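Local coordinates for protein 5,10-methylenetetrahydromethanopterin reductase (Methanopyrus kandleri, PDB 1EZW) that catalyses the reversible, coenzyme F420-dependent reduction of methylene-tetrahydromethanopterin to methyl-tetrahydromethanopterin, a step in methanogenesis from carbon dioxide, at residues Y43-V48 against A77-T82. Residues are numbered along the deposited sequence; the frame is centred on the assembly and turned at random. Where two conformers were deposited one is given.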
loop_
_atom_site.group_PDB
_atom_site.type_symbol
_atom_site.label_atom_id
_atom_site.label_comp_id
_atom_site.label_asym_id
_atom_site.label_seq_id
_atom_site.Cartn_x
_atom_site.Cartn_y
_atom_site.Cartn_z
ATOM N N TYR A 43 6.762 -16.777 -5.660
ATOM C CA TYR A 43 7.019 -15.335 -5.568
ATOM C C TYR A 43 7.989 -15.128 -4.384
ATOM O O TYR A 43 8.041 -15.907 -3.428
ATOM C CB TYR A 43 5.708 -14.567 -5.397
ATOM C CG TYR A 43 4.869 -14.571 -6.642
ATOM C CD1 TYR A 43 3.748 -15.401 -6.752
ATOM C CD2 TYR A 43 5.214 -13.732 -7.726
ATOM C CE1 TYR A 43 2.963 -15.404 -7.931
ATOM C CE2 TYR A 43 4.458 -13.715 -8.886
ATOM C CZ TYR A 43 3.336 -14.554 -8.983
ATOM O OH TYR A 43 2.600 -14.525 -10.141
ATOM N N SER A 44 8.789 -14.081 -4.458
ATOM C CA SER A 44 9.826 -13.880 -3.462
ATOM C C SER A 44 9.259 -13.440 -2.150
ATOM O O SER A 44 8.298 -12.681 -2.099
ATOM C CB SER A 44 10.854 -12.876 -3.970
ATOM O OG SER A 44 10.310 -11.572 -4.044
ATOM N N TYR A 45 9.870 -13.931 -1.079
ATOM C CA TYR A 45 9.356 -13.630 0.251
ATOM C C TYR A 45 9.413 -12.141 0.541
ATOM O O TYR A 45 8.506 -11.629 1.203
ATOM C CB TYR A 45 10.060 -14.461 1.355
ATOM C CG TYR A 45 11.426 -13.977 1.839
ATOM C CD1 TYR A 45 11.563 -12.844 2.676
ATOM C CD2 TYR A 45 12.568 -14.664 1.475
ATOM C CE1 TYR A 45 12.776 -12.431 3.125
ATOM C CE2 TYR A 45 13.828 -14.258 1.931
ATOM C CZ TYR A 45 13.921 -13.151 2.750
ATOM O OH TYR A 45 15.120 -12.747 3.221
ATOM N N MET A 46 10.443 -11.432 0.075
ATOM C CA MET A 46 10.542 -10.004 0.324
ATOM C C MET A 46 9.413 -9.257 -0.381
ATOM O O MET A 46 8.824 -8.342 0.200
ATOM C CB MET A 46 11.899 -9.440 -0.147
ATOM C CG MET A 46 12.948 -9.379 0.941
ATOM S SD MET A 46 12.355 -8.552 2.439
ATOM C CE MET A 46 12.337 -6.739 2.151
ATOM N N GLY A 47 9.085 -9.637 -1.603
ATOM C CA GLY A 47 7.995 -8.930 -2.281
ATOM C C GLY A 47 6.650 -9.196 -1.621
ATOM O O GLY A 47 5.887 -8.259 -1.342
ATOM N N VAL A 48 6.360 -10.479 -1.371
ATOM C CA VAL A 48 5.103 -10.874 -0.767
ATOM C C VAL A 48 4.986 -10.325 0.667
ATOM O O VAL A 48 3.927 -9.821 1.049
ATOM C CB VAL A 48 4.982 -12.422 -0.769
ATOM C CG1 VAL A 48 3.713 -12.870 -0.004
ATOM C CG2 VAL A 48 4.931 -12.911 -2.211
ATOM N N ALA A 77 20.267 -10.020 6.089
ATOM C CA ALA A 77 20.143 -9.042 7.170
ATOM C C ALA A 77 19.413 -7.768 6.674
ATOM O O ALA A 77 18.515 -7.241 7.345
ATOM C CB ALA A 77 21.533 -8.673 7.716
ATOM N N SER A 78 19.881 -7.239 5.544
ATOM C CA SER A 78 19.243 -6.069 4.960
ATOM C C SER A 78 17.737 -6.320 4.730
ATOM O O SER A 78 16.908 -5.442 5.080
ATOM C CB SER A 78 19.917 -5.724 3.613
ATOM O OG SER A 78 19.243 -4.619 2.983
ATOM N N ASN A 79 17.380 -7.475 4.139
ATOM C CA ASN A 79 15.952 -7.812 3.910
ATOM C C ASN A 79 15.174 -7.732 5.219
ATOM O O ASN A 79 14.128 -7.085 5.286
ATOM C CB ASN A 79 15.762 -9.221 3.369
ATOM C CG ASN A 79 16.223 -9.356 1.970
ATOM O OD1 ASN A 79 16.428 -8.360 1.309
ATOM N ND2 ASN A 79 16.360 -10.596 1.479
ATOM N N ILE A 80 15.697 -8.386 6.260
ATOM C CA ILE A 80 14.999 -8.382 7.540
ATOM C C ILE A 80 14.880 -6.993 8.139
ATOM O O ILE A 80 13.783 -6.610 8.626
ATOM C CB ILE A 80 15.693 -9.359 8.536
ATOM C CG1 ILE A 80 15.647 -10.765 7.947
ATOM C CG2 ILE A 80 15.084 -9.214 9.932
ATOM C CD1 ILE A 80 14.240 -11.333 7.748
ATOM N N ALA A 81 15.949 -6.190 8.101
ATOM C CA ALA A 81 15.857 -4.861 8.631
ATOM C C ALA A 81 14.828 -4.016 7.841
ATOM O O ALA A 81 14.121 -3.197 8.423
ATOM C CB ALA A 81 17.227 -4.171 8.603
ATOM N N THR A 82 14.750 -4.256 6.535
ATOM C CA THR A 82 13.848 -3.473 5.657
ATOM C C THR A 82 12.397 -3.846 5.956
ATOM O O THR A 82 11.563 -2.966 6.115
ATOM C CB THR A 82 14.212 -3.716 4.181
ATOM O OG1 THR A 82 15.588 -3.342 3.990
ATOM C CG2 THR A 82 13.335 -2.839 3.218
#
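Asn79 meets both Tyr45 and Met46. Its ND2 donates a hydrogen bond to Tyr45 OH at 3.0 Å, with an N-H...O angle of 159°. The hydroxyl lies close to the amide plane, and the tyrosine ring stands nearly perpendicular to that plane, at 81°. The packing is tightest at Met46, whose CG sits 3.4 Å from Asn79 CG. The chain of Met46 then bends at its second and third torsions. This brings SD to 3.6 Å from Asn79 CB and CE to 3.6 Å from Asn79 O. With an alanine at Asn79, Tyr45 OH is likely to lose this donor and a gap to open beside Met46 CG. The contact joins neighbouring helices 45-54 and 73-86 of the TIM barrel, which follow strands 33-36 and 60-63. At Thr82 the fit is looser: Met46 CE stays 4.1 Å from Thr82 CB. All four touching residues are buried, and a second subunit packs against part of the contact. The backbone N of Ser44 of that subunit bonds to Thr82 OG1. The same hydroxyl also donates to Ser78 O at 2.7 Å.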